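Local coordinates for protein phytase (Citrobacter braakii, PDB 3ZHC) that is a phytase of the histidine phosphatase superfamily (branch 2), with a mixed central beta sheet flanked by helices and a second, largely helical region, at residues V226-P229 with G230-L234; A273-D276 with L277-T281; D325-L328 with A329-S332. The protein carries 2 engineered substitutions. One frame throughout, in Å; residues are numbered along the deposited sequence.

Interaction 1: residues V226-P229 with G230-L234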
# COMPACT_ATOMS: atom_id res chain seq x y z
N VAL B 226 -0.03 -26.20 4.86
CA VAL B 226 0.78 -25.16 5.49
C VAL B 226 -0.15 -24.28 6.34
O VAL B 226 -1.27 -23.96 5.91
CB VAL B 226 1.53 -24.33 4.43
CG1 VAL B 226 2.21 -23.16 5.05
CG2 VAL B 226 2.56 -25.20 3.69
N SER B 227 0.32 -23.89 7.52
CA SER B 227 -0.46 -23.02 8.41
C SER B 227 0.44 -22.21 9.32
O SER B 227 1.58 -22.60 9.57
CB SER B 227 -1.45 -23.84 9.24
OG SER B 227 -0.79 -24.63 10.17
N LEU B 228 -0.09 -21.10 9.81
CA LEU B 228 0.59 -20.22 10.76
C LEU B 228 -0.36 -19.97 11.95
O LEU B 228 -0.98 -18.88 12.06
CB LEU B 228 1.02 -18.93 10.07
CG LEU B 228 1.79 -17.89 10.88
CD1 LEU B 228 3.02 -18.49 11.58
CD2 LEU B 228 2.17 -16.73 9.97
N PRO B 229 -0.50 -20.98 12.84
CA PRO B 229 -1.42 -20.84 13.97
C PRO B 229 -0.89 -19.92 15.05
O PRO B 229 0.31 -19.83 15.24
CB PRO B 229 -1.52 -22.27 14.52
CG PRO B 229 -0.78 -23.13 13.55
CD PRO B 229 0.18 -22.29 12.90
N GLY B 230 -1.80 -19.25 15.75
CA GLY B 230 -1.48 -18.24 16.78
C GLY B 230 -2.26 -16.98 16.49
O GLY B 230 -3.29 -17.03 15.80
N ALA B 231 -1.78 -15.86 16.99
CA ALA B 231 -2.45 -14.57 16.74
C ALA B 231 -2.60 -14.27 15.24
O ALA B 231 -3.56 -13.64 14.85
CB ALA B 231 -1.72 -13.45 17.43
N TRP B 232 -1.65 -14.74 14.43
CA TRP B 232 -1.72 -14.57 12.95
C TRP B 232 -2.95 -15.26 12.29
O TRP B 232 -3.74 -14.59 11.61
CB TRP B 232 -0.39 -14.98 12.27
CG TRP B 232 0.54 -13.85 12.25
CD1 TRP B 232 1.62 -13.66 13.05
CD2 TRP B 232 0.46 -12.72 11.40
NE1 TRP B 232 2.24 -12.47 12.73
CE2 TRP B 232 1.54 -11.87 11.72
CE3 TRP B 232 -0.41 -12.34 10.38
CZ2 TRP B 232 1.77 -10.66 11.06
CZ3 TRP B 232 -0.19 -11.13 9.72
CH2 TRP B 232 0.89 -10.31 10.06
N SER B 233 -3.12 -16.57 12.48
CA SER B 233 -4.31 -17.29 11.93
C SER B 233 -5.62 -16.74 12.48
O SER B 233 -6.56 -16.51 11.72
CB SER B 233 -4.23 -18.80 12.18
OG SER B 233 -5.45 -19.45 11.84
N LEU B 234 -5.68 -16.53 13.80
CA LEU B 234 -6.88 -16.00 14.46
C LEU B 234 -7.27 -14.65 13.85
O LEU B 234 -8.41 -14.46 13.42
CB LEU B 234 -6.67 -15.85 15.98
CG LEU B 234 -7.86 -15.32 16.83
CD1 LEU B 234 -9.07 -16.21 16.68
CD2 LEU B 234 -7.47 -15.15 18.33
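The entry to helix 231-247 is built here, with Leu228 meeting Trp232 and Ser233 of the first helical turn. The chain leaves the short strand 225-227 of a two-stranded antiparallel sheet and turns at Pro229 and Gly230. Gly230 takes the N-cap position. Its phi of 129° belongs to a region that residues with a side chain rarely enter. From there the helix starts at once, and Leu234 N bonds back to Gly230 O at 3.2 Å.

The loop also reaches into this first turn from outside. Leu228 O accepts the backbone N-H of Ser233, with Ser233 N to Leu228 O at 3.2 Å. The bond is weak, because its N-H...O angle is only 124°. It still uses one of the amide groups that the start of a helix cannot pair within itself.

The side chains of Leu228 and Trp232 lie side by side and point the same way. Leu228 CG is anti to its backbone N (chi1 -178°), and this carries the isobutyl group alongside the root of the tryptophan. Its CD2 methyl sits 3.9 Å from Trp232 CB. Contact with the indole itself is slight: Leu228 CD2 is 4.0 Å from Trp232 CG and approaches the ring obliquely.

The rest of the indole runs on into an aromatic cluster. Phe185 and Tyr181 meet it edge-to-face, and Trp232 NE1 is hydrogen-bonded to Thr178 OG1. Leu228 also packs against Gln274 and Leu277 of helix 260-280, so the loop is partly buried.

Pro229 is more exposed and contributes mainly backbone. Ser233 CB lies near Leu228 and Pro229, 3.3 Å from Leu228 O and 3.9 Å from Pro229 CA.

Interaction 2: residues A273-D276 with L277-T281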
# COMPACT_ATOMS: atom_id res chain seq x y z
N ALA B 273 -1.97 -10.32 4.63
CA ALA B 273 -0.59 -10.77 4.91
C ALA B 273 -0.51 -12.25 5.23
O ALA B 273 0.46 -12.89 4.86
CB ALA B 273 0.04 -9.93 6.05
N GLN B 274 -1.52 -12.81 5.92
CA GLN B 274 -1.47 -14.25 6.23
C GLN B 274 -1.68 -15.06 4.93
O GLN B 274 -0.98 -16.07 4.72
CB GLN B 274 -2.45 -14.67 7.32
CG GLN B 274 -1.83 -15.77 8.20
CD GLN B 274 -2.78 -16.87 8.48
OE1 GLN B 274 -2.47 -17.79 9.24
NE2 GLN B 274 -3.94 -16.81 7.85
N PHE B 275 -2.60 -14.61 4.07
CA PHE B 275 -2.81 -15.23 2.74
C PHE B 275 -1.56 -15.07 1.83
O PHE B 275 -1.26 -15.94 1.03
CB PHE B 275 -4.08 -14.65 2.06
CG PHE B 275 -5.33 -15.42 2.37
CD1 PHE B 275 -5.80 -15.50 3.67
CD2 PHE B 275 -6.03 -16.08 1.38
CE1 PHE B 275 -6.98 -16.24 3.98
CE2 PHE B 275 -7.17 -16.80 1.66
CZ PHE B 275 -7.65 -16.88 2.98
N ASP B 276 -0.86 -13.95 1.99
CA ASP B 276 0.38 -13.71 1.27
C ASP B 276 1.41 -14.81 1.62
O ASP B 276 1.98 -15.47 0.73
CB ASP B 276 0.92 -12.33 1.58
CG ASP B 276 2.06 -11.91 0.67
OD1 ASP B 276 2.29 -12.55 -0.39
OD2 ASP B 276 2.73 -10.92 1.01
N LEU B 277 1.64 -15.00 2.93
CA LEU B 277 2.56 -16.03 3.42
C LEU B 277 2.11 -17.46 3.06
O LEU B 277 2.88 -18.23 2.48
CB LEU B 277 2.73 -15.93 4.95
CG LEU B 277 3.45 -14.72 5.50
CD1 LEU B 277 3.55 -14.83 7.00
CD2 LEU B 277 4.88 -14.55 4.87
N LEU B 278 0.88 -17.81 3.40
CA LEU B 278 0.41 -19.21 3.25
C LEU B 278 -0.06 -19.62 1.86
O LEU B 278 -0.04 -20.82 1.55
CB LEU B 278 -0.70 -19.53 4.29
CG LEU B 278 -0.30 -19.43 5.78
CD1 LEU B 278 -1.51 -19.83 6.66
CD2 LEU B 278 0.94 -20.28 6.15
N GLN B 279 -0.48 -18.66 1.02
CA GLN B 279 -1.04 -18.98 -0.33
C GLN B 279 -0.33 -18.34 -1.53
O GLN B 279 -0.43 -18.89 -2.64
CB GLN B 279 -2.52 -18.60 -0.36
CG GLN B 279 -3.39 -19.28 0.75
CD GLN B 279 -3.55 -20.80 0.58
OE1 GLN B 279 -3.16 -21.38 -0.45
NE2 GLN B 279 -4.14 -21.45 1.59
N ARG B 280 0.37 -17.21 -1.34
CA ARG B 280 1.09 -16.55 -2.47
C ARG B 280 2.60 -16.90 -2.56
O ARG B 280 3.21 -16.71 -3.61
CB ARG B 280 0.91 -15.04 -2.44
CG ARG B 280 -0.55 -14.55 -2.36
CD ARG B 280 -0.76 -13.13 -2.99
NE ARG B 280 0.44 -12.31 -2.84
CZ ARG B 280 1.29 -11.92 -3.80
NH1 ARG B 280 1.11 -12.22 -5.11
NH2 ARG B 280 2.34 -11.19 -3.45
N THR B 281 3.19 -17.40 -1.46
CA THR B 281 4.58 -17.85 -1.46
C THR B 281 4.76 -18.86 -2.59
O THR B 281 4.15 -19.92 -2.54
CB THR B 281 4.97 -18.47 -0.10
OG1 THR B 281 4.81 -17.48 0.92
CG2 THR B 281 6.44 -18.99 -0.09
O HOH W 1 3.27 -9.32 -1.01
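Asp276 OD1 is gripped by Arg280 and by Arg169 of helix 159-169. The Asp276-Arg280 pair is an i to i+4 salt bridge on the last turns of helix 260-280. Arg280 NE lies 3.1 Å from Asp276 OD1, and Arg280 NH2 lies 3.3 Å from the same Asp276 OD1. Both bonds are weak in angle. The carboxylate and guanidinium planes are tilted 26° against each other. Asp276 has CG anti to its backbone N (chi1 -169°), which sends the carboxylate towards the next turn. Water 1 bridges Asp276 OD2 and Arg280 NH2: it lies 2.6 Å from Asp276 OD2, probably donating to it, and accepts from Arg280 NH2. Arg280 NH1 turns to Ser332 OG instead. The two arginines probably stabilise Asp276 as a carboxylate.

In the same turns the backbone widens into a pi-type turn. Phe275 O receives Gln279 N at 2.8 Å, and weakly also Arg280 N. Asp276 O takes two bonds, both weak, from Arg280 N and Thr281 N. Arg280 N is thus divided between Phe275 O and Asp276 O. The helix changes its spacing as it ends. The side chains of Gln279 and Phe275 lie side by side, and Gln279 CG comes obliquely to Phe275 CD2 at 4.2 Å. The final turn is also tied by a side chain: Thr281 OG1 donates to Leu277 O at 2.6 Å.

Interaction 3: residues D325-L328 with A329-S332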
# COMPACT_ATOMS: atom_id res chain seq x y z
N ASP B 325 -10.94 -17.94 -1.86
CA ASP B 325 -9.88 -16.92 -1.74
C ASP B 325 -8.47 -17.53 -1.82
O ASP B 325 -7.54 -16.90 -2.36
CB ASP B 325 -10.02 -15.99 -0.47
CG ASP B 325 -10.48 -16.73 0.82
OD1 ASP B 325 -10.50 -18.00 0.86
OD2 ASP B 325 -10.81 -16.02 1.79
N THR B 326 -8.33 -18.75 -1.29
CA THR B 326 -7.06 -19.49 -1.34
C THR B 326 -6.59 -19.65 -2.79
O THR B 326 -5.43 -19.43 -3.07
CB THR B 326 -7.18 -20.87 -0.67
OG1 THR B 326 -8.20 -21.63 -1.31
CG2 THR B 326 -7.52 -20.72 0.82
N ASN B 327 -7.52 -19.99 -3.68
CA ASN B 327 -7.22 -20.18 -5.11
C ASN B 327 -6.82 -18.88 -5.81
O ASN B 327 -5.88 -18.89 -6.61
CB ASN B 327 -8.41 -20.81 -5.85
CG ASN B 327 -8.85 -22.14 -5.24
OD1 ASN B 327 -10.01 -22.29 -4.85
ND2 ASN B 327 -7.93 -23.08 -5.12
N LEU B 328 -7.52 -17.77 -5.52
CA LEU B 328 -7.16 -16.45 -6.08
C LEU B 328 -5.74 -16.07 -5.64
O LEU B 328 -4.95 -15.57 -6.45
CB LEU B 328 -8.13 -15.35 -5.64
CG LEU B 328 -9.61 -15.45 -6.08
CD1 LEU B 328 -10.39 -14.26 -5.55
CD2 LEU B 328 -9.75 -15.55 -7.60
N ALA B 329 -5.43 -16.31 -4.36
CA ALA B 329 -4.10 -16.03 -3.81
C ALA B 329 -3.02 -16.94 -4.46
O ALA B 329 -1.94 -16.46 -4.74
CB ALA B 329 -4.10 -16.15 -2.31
N ASN B 330 -3.33 -18.23 -4.68
CA ASN B 330 -2.39 -19.17 -5.37
C ASN B 330 -2.10 -18.70 -6.78
O ASN B 330 -0.96 -18.72 -7.23
CB ASN B 330 -2.94 -20.60 -5.46
CG ASN B 330 -3.27 -21.23 -4.11
OD1 ASN B 330 -4.15 -22.08 -4.04
ND2 ASN B 330 -2.58 -20.81 -3.05
N LEU B 331 -3.15 -18.29 -7.50
CA LEU B 331 -3.01 -17.77 -8.86
C LEU B 331 -2.21 -16.48 -8.84
O LEU B 331 -1.31 -16.29 -9.65
CB LEU B 331 -4.38 -17.58 -9.55
CG LEU B 331 -5.06 -18.89 -9.97
CD1 LEU B 331 -6.54 -18.66 -10.29
CD2 LEU B 331 -4.33 -19.55 -11.15
N SER B 332 -2.53 -15.59 -7.91
CA SER B 332 -1.80 -14.32 -7.74
C SER B 332 -0.29 -14.54 -7.51
O SER B 332 0.55 -13.92 -8.17
CB SER B 332 -2.40 -13.55 -6.59
OG SER B 332 -1.64 -12.43 -6.25
O HOH W 2 -5.38 -22.91 -6.26
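Leu328 and Ala329 stand at the middle of the first turns of helix 325-335, and each bonds to the residue four places away. Leu328 O accepts Ser332 N at 2.8 Å. Ala329 N donates to Asp325 O at 3.0 Å with an N-H...O angle of 163°. These are regular alpha-helical bonds. The small methyl of Ala329 rests beside the carbonyls of the preceding turn, with Ala329 CB 3.5 Å from Asp325 O. Gln279 and Arg280 of helix 260-280 touch it. Leu328 points away from the next turn and packs on Val36 and Arg38 of strand 28-38.

Asn327 is the third main residue. Its carbonyl O takes Leu331 N, and the leucine side chain leans on the same oxygen, with Leu331 CG 3.5 Å from Asn327 O. The amide of Asn327 crosses that of Asn330 with planes 77° apart. The two do not bond directly. Water 2 joins them: it accepts from Asn327 ND2 at 2.8 Å and probably donates to Asn330 OD1 at 2.7 Å. In Asn330 a chi1 of -58°, with CG beside the backbone N, brings Asn330 CG to 3.0 Å from Thr326 O, with no hydrogen bond there. Asn330 ND2 goes to Gln279 OE1. Asn327 OD1 accepts the backbone N-H of His324, and Asn327 ND2 also bonds to Phe147 O.

His324-Asp325 matches the HD motif of histidine acid phosphatases. The chemistry implies a buried helix start in which both asparagine amides are supplied with partners at each end, one of them a shared water.

How the interactions relate
The three interactions follow one another along the chain, and all belong to its histidine phosphatase part. Interaction 1 starts helix 231-247, interaction 2 ends helix 260-280, and interaction 3 starts helix 325-335. Interaction 2 is the middle piece, its centre 11 Å from that of interaction 1 and 9 Å from that of interaction 3. It touches both. Towards 226-234 the touch is packing, with Val226 and Leu228 against Leu278. Towards 325-332 it includes probable hydrogen bonds, Gln279 to Asn330 and Arg280 to Ser332, and the contact of Phe275 with Asp325. Interactions 1 and 3 do not touch. Helix 260-280 therefore links an outlying strand-to-helix turn with a buried helix beside the central sheet.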